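Local coordinates for thiamine-biosynthesis protein ThiS (Geobacter metallireducens GS-15, PDB 3CWI) that probably serves, as other ThiS proteins do, as the ubiquitin-like sulfur carrier whose C-terminal tail delivers sulfur for building the thiazole ring of thiamine, at residues 3-8 with 58-63; 34-39 with 63-68. One frame throughout, in Å; residues are numbered along the deposited sequence.

Interaction 1. Residues 3-8 with 58-63; sequences LTVNGK and DAVEFL
Val60 O is held by two donors. Asn6 N reaches it at 2.9 Å, and water 1 donates to the same oxygen while accepting from Gly7 N, so the turn is tied to the strand once directly and once through the water; Val5 CA makes a longer C-H...O contact with that carbonyl. The bond from Asn6 N ends a parallel ladder in which strand 3-5 runs beside 59-63: Thr4 N donates to Asp58 O, and Val60 N to Thr4 O at 2.8 Å. Past Val5 the chain folds into a type I' turn, Val5 to Lys8, yet the pairing goes one step further by way of a side chain. Asn6 OD1 takes the N-H of Phe62 at 2.8 Å, in the plane of the amide carbonyl and almost straight (175°), standing in for the backbone acceptor that the turn has carried off. The other end of the amide, ND2, lies at the edge of the Phe62 ring, 3.9 Å from CD2, with the two planes 80° apart. On the face carrying Val5, Val60 and Phe62 the packing is apolar. Val5 CG1, anti to its own N (chi1 177°), is directed at Phe62 and comes 3.7 Å from CE2, while the other branch, CG2, meets Val60 CG2 at 3.6 Å. Leu27 and Val29 pack against the same phenylalanine from elsewhere in the chain, and Val54 touches Val60. The opposite face holds Thr4 beside Ala59, CB to CB 4.1 Å. This is the parallel pairing of first and last strands at the centre of the β-grasp fold, and its chemistry implies that the amide of Asn6 is probably restrained from turning by the OD1 bond and prolongs the ladder beyond the end of strand 3-5.

Interaction 2. Residues 34-39 with 63-68; sequences YVTVEL and LYFMGG
Thr36 and Leu63 bond to each other twice, as an antiparallel hydrogen-bonded pair: Thr36 N gives its hydrogen to Leu63 O at 2.7 Å, and Leu63 N returns one to Thr36 O at 2.9 Å. Two residues further on, water 2 takes over, accepting from Phe65 N and hydrogen-bonded to Thr36 OG1. That hydroxyl also lies 3.6 Å from Phe65 CD1, so the second ring of the tail rests beside the threonine. The first ring, Tyr64, turns to the other side of the chain. There Val35 (chi1 60°) sets CG2 trans to N and over one face of the ring in a CH-pi contact, 3.7 Å from the centroid, and Tyr64 OH is hydrogen-bonded to Ala30 O. An alanine in place of Tyr64 would probably leave Val35 CG2 without its aromatic cover and Ala30 O without that hydroxyl partner. Leu63 CD1 packs across the pair against the Glu38 carboxylate, near OE2. In the ubiquitin-like fold this is where the last strand passes into the C-terminal tail: direct backbone bonds give way to a water bridge and ring packing, consistent with a tail held at its root that leaves the sheet after Leu63, both rings still packed on 35-36.

From the N terminus, strand 2-5 comes first and turns back into 8-11; the chain then passes through helix 20-26 to strand 36-39, and returns by 42-43 and 53-55 to strand 59-63. Interaction 1 closes the long loop between the first and last strands, and interaction 2 closes the shorter one from 34-39 to the tail. Their segments alternate along the chain, so the two closures cross. Both use strand 59-63, which lies between 2-5 and 36-39, and they share Leu63. Glu61 N probably hydrogen-bonds to Glu38 O, and Val60 packs on Leu39. Together they tie the centre of the mixed sheet to the start of the C-terminal tail.

Interaction 1. Residues 3-8 with 58-63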
# COMPACT_ATOMS: atom_id res chain seq x y z
N LEU A 3 0.36 -2.23 -11.03
CA LEU A 3 0.51 -2.94 -9.76
C LEU A 3 -0.80 -3.61 -9.43
O LEU A 3 -1.82 -3.37 -10.07
CB LEU A 3 0.91 -1.98 -8.63
CG LEU A 3 -0.07 -0.90 -8.20
CD1 LEU A 3 0.36 -0.33 -6.85
CD2 LEU A 3 -0.13 0.19 -9.25
N THR A 4 -0.75 -4.49 -8.44
CA THR A 4 -1.94 -5.20 -8.01
C THR A 4 -2.32 -4.60 -6.66
O THR A 4 -1.46 -4.46 -5.78
CB THR A 4 -1.64 -6.70 -7.85
OG1 THR A 4 -1.09 -7.21 -9.08
CG2 THR A 4 -2.91 -7.47 -7.52
N VAL A 5 -3.58 -4.23 -6.50
CA VAL A 5 -4.05 -3.65 -5.25
C VAL A 5 -5.23 -4.49 -4.77
O VAL A 5 -6.25 -4.58 -5.46
CB VAL A 5 -4.50 -2.17 -5.43
CG1 VAL A 5 -5.06 -1.63 -4.13
CG2 VAL A 5 -3.30 -1.33 -5.88
N ASN A 6 -5.08 -5.11 -3.61
CA ASN A 6 -6.11 -5.98 -3.04
C ASN A 6 -6.50 -7.05 -4.05
O ASN A 6 -7.69 -7.35 -4.23
CB ASN A 6 -7.34 -5.18 -2.62
CG ASN A 6 -7.04 -4.21 -1.50
OD1 ASN A 6 -6.27 -4.52 -0.59
ND2 ASN A 6 -7.66 -3.03 -1.55
N GLY A 7 -5.49 -7.60 -4.71
CA GLY A 7 -5.69 -8.66 -5.68
C GLY A 7 -6.16 -8.25 -7.07
O GLY A 7 -6.23 -9.08 -7.96
N LYS A 8 -6.46 -6.97 -7.26
CA LYS A 8 -6.94 -6.52 -8.56
C LYS A 8 -6.01 -5.57 -9.29
O LYS A 8 -5.27 -4.81 -8.67
CB LYS A 8 -8.32 -5.90 -8.39
CG LYS A 8 -9.36 -6.89 -7.86
CD LYS A 8 -9.63 -8.01 -8.86
CE LYS A 8 -10.80 -8.89 -8.42
NZ LYS A 8 -10.52 -9.67 -7.18
N ASP A 58 4.46 -4.83 -8.37
CA ASP A 58 4.33 -5.17 -6.95
C ASP A 58 2.86 -5.39 -6.56
O ASP A 58 1.95 -4.90 -7.24
CB ASP A 58 4.92 -4.06 -6.07
CG ASP A 58 6.44 -4.10 -6.03
OD1 ASP A 58 7.04 -5.13 -6.41
OD2 ASP A 58 7.06 -3.09 -5.58
N ALA A 59 2.64 -6.14 -5.48
CA ALA A 59 1.28 -6.43 -5.00
C ALA A 59 1.08 -5.83 -3.62
O ALA A 59 1.76 -6.20 -2.67
CB ALA A 59 1.06 -7.93 -4.95
N VAL A 60 0.14 -4.90 -3.51
CA VAL A 60 -0.12 -4.27 -2.23
C VAL A 60 -1.51 -4.64 -1.73
O VAL A 60 -2.45 -4.78 -2.52
CB VAL A 60 0.02 -2.74 -2.33
CG1 VAL A 60 1.43 -2.39 -2.79
CG2 VAL A 60 -0.99 -2.17 -3.31
N GLU A 61 -1.63 -4.80 -0.42
CA GLU A 61 -2.91 -5.15 0.18
C GLU A 61 -3.20 -4.24 1.36
O GLU A 61 -2.31 -3.93 2.15
CB GLU A 61 -2.88 -6.60 0.67
CG GLU A 61 -2.57 -7.62 -0.40
CD GLU A 61 -2.28 -8.98 0.20
OE1 GLU A 61 -1.19 -9.15 0.79
OE2 GLU A 61 -3.13 -9.88 0.08
N PHE A 62 -4.45 -3.81 1.47
CA PHE A 62 -4.87 -2.96 2.57
C PHE A 62 -5.83 -3.75 3.44
O PHE A 62 -6.89 -4.16 2.98
CB PHE A 62 -5.53 -1.69 2.02
CG PHE A 62 -4.63 -0.87 1.16
CD1 PHE A 62 -3.43 -0.37 1.66
CD2 PHE A 62 -4.95 -0.61 -0.17
CE1 PHE A 62 -2.57 0.36 0.85
CE2 PHE A 62 -4.09 0.12 -0.99
CZ PHE A 62 -2.91 0.61 -0.47
N LEU A 63 -5.43 -3.98 4.69
CA LEU A 63 -6.25 -4.75 5.61
C LEU A 63 -6.55 -3.97 6.89
O LEU A 63 -5.76 -3.12 7.32
CB LEU A 63 -5.54 -6.06 5.97
CG LEU A 63 -4.82 -6.85 4.86
CD1 LEU A 63 -4.17 -8.08 5.47
CD2 LEU A 63 -5.78 -7.23 3.76
O HOH W 1 -2.60 -7.13 -4.18

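Interaction 2. Residues 34-39 with 63-68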
# COMPACT_ATOMS: atom_id res chain seq x y z
N TYR A 34 -5.18 3.76 11.01
CA TYR A 34 -5.17 2.41 11.55
C TYR A 34 -5.55 1.36 10.51
O TYR A 34 -6.58 0.68 10.62
CB TYR A 34 -6.07 2.34 12.79
CG TYR A 34 -5.37 2.78 14.06
CD1 TYR A 34 -4.79 4.04 14.16
CD2 TYR A 34 -5.25 1.91 15.16
CE1 TYR A 34 -4.09 4.44 15.31
CE2 TYR A 34 -4.56 2.30 16.32
CZ TYR A 34 -3.98 3.55 16.39
OH TYR A 34 -3.29 3.94 17.52
N VAL A 35 -4.72 1.26 9.48
CA VAL A 35 -4.89 0.28 8.40
C VAL A 35 -3.55 -0.45 8.34
O VAL A 35 -2.51 0.13 8.65
CB VAL A 35 -5.17 0.97 7.03
CG1 VAL A 35 -4.02 1.89 6.65
CG2 VAL A 35 -5.38 -0.09 5.96
N THR A 36 -3.57 -1.72 7.96
CA THR A 36 -2.34 -2.50 7.85
C THR A 36 -2.01 -2.67 6.38
O THR A 36 -2.88 -3.01 5.57
CB THR A 36 -2.49 -3.91 8.48
OG1 THR A 36 -2.72 -3.79 9.89
CG2 THR A 36 -1.23 -4.73 8.23
N VAL A 37 -0.75 -2.44 6.02
CA VAL A 37 -0.35 -2.58 4.63
C VAL A 37 0.58 -3.76 4.38
O VAL A 37 1.56 -3.94 5.09
CB VAL A 37 0.36 -1.30 4.13
CG1 VAL A 37 0.74 -1.46 2.66
CG2 VAL A 37 -0.55 -0.09 4.31
N GLU A 38 0.24 -4.56 3.37
CA GLU A 38 1.07 -5.70 3.00
C GLU A 38 1.63 -5.44 1.61
O GLU A 38 0.92 -5.00 0.71
CB GLU A 38 0.26 -7.00 2.99
CG GLU A 38 0.19 -7.70 4.33
CD GLU A 38 -0.41 -9.10 4.24
OE1 GLU A 38 0.10 -9.92 3.45
OE2 GLU A 38 -1.39 -9.37 4.97
N LEU A 39 2.93 -5.69 1.46
CA LEU A 39 3.61 -5.49 0.18
C LEU A 39 4.28 -6.81 -0.17
O LEU A 39 5.14 -7.31 0.56
CB LEU A 39 4.66 -4.38 0.30
CG LEU A 39 5.55 -4.16 -0.93
CD1 LEU A 39 4.67 -3.90 -2.16
CD2 LEU A 39 6.47 -2.99 -0.68
N LEU A 63 -5.43 -3.98 4.69
CA LEU A 63 -6.25 -4.75 5.61
C LEU A 63 -6.55 -3.97 6.89
O LEU A 63 -5.76 -3.12 7.32
CB LEU A 63 -5.54 -6.06 5.97
CG LEU A 63 -4.82 -6.85 4.86
CD1 LEU A 63 -4.17 -8.08 5.47
CD2 LEU A 63 -5.78 -7.23 3.76
N TYR A 64 -7.70 -4.26 7.50
CA TYR A 64 -8.09 -3.58 8.73
C TYR A 64 -8.42 -4.61 9.80
O TYR A 64 -9.33 -5.42 9.64
CB TYR A 64 -9.33 -2.71 8.51
CG TYR A 64 -9.16 -1.64 7.46
CD1 TYR A 64 -9.39 -1.92 6.11
CD2 TYR A 64 -8.80 -0.34 7.81
CE1 TYR A 64 -9.26 -0.93 5.14
CE2 TYR A 64 -8.67 0.65 6.85
CZ TYR A 64 -8.90 0.35 5.52
OH TYR A 64 -8.76 1.34 4.57
N PHE A 65 -7.68 -4.58 10.90
CA PHE A 65 -7.92 -5.51 11.99
C PHE A 65 -8.64 -4.84 13.16
O PHE A 65 -8.24 -3.77 13.62
CB PHE A 65 -6.59 -6.10 12.47
CG PHE A 65 -5.89 -6.91 11.43
CD1 PHE A 65 -5.31 -6.30 10.32
CD2 PHE A 65 -5.81 -8.30 11.55
CE1 PHE A 65 -4.67 -7.06 9.34
CE2 PHE A 65 -5.18 -9.07 10.58
CZ PHE A 65 -4.60 -8.44 9.47
N MSE A 66 -9.71 -5.48 13.62
CA MSE A 66 -10.50 -4.98 14.75
C MSE A 66 -10.89 -6.19 15.60
O MSE A 66 -11.23 -7.24 15.07
CB MSE A 66 -11.76 -4.29 14.24
CG MSE A 66 -11.50 -3.13 13.30
SE MSE A 66 -12.83 -3.08 11.90
CE MSE A 66 -12.20 -4.62 10.90
N GLY A 67 -10.83 -6.03 16.93
CA GLY A 67 -11.16 -7.14 17.81
C GLY A 67 -10.53 -7.00 19.19
O GLY A 67 -9.63 -6.18 19.38
N GLY A 68 -10.97 -7.82 20.14
CA GLY A 68 -10.44 -7.74 21.49
C GLY A 68 -9.29 -8.67 21.83
O GLY A 68 -9.44 -9.56 22.68
O HOH W 2 -5.34 -2.83 10.88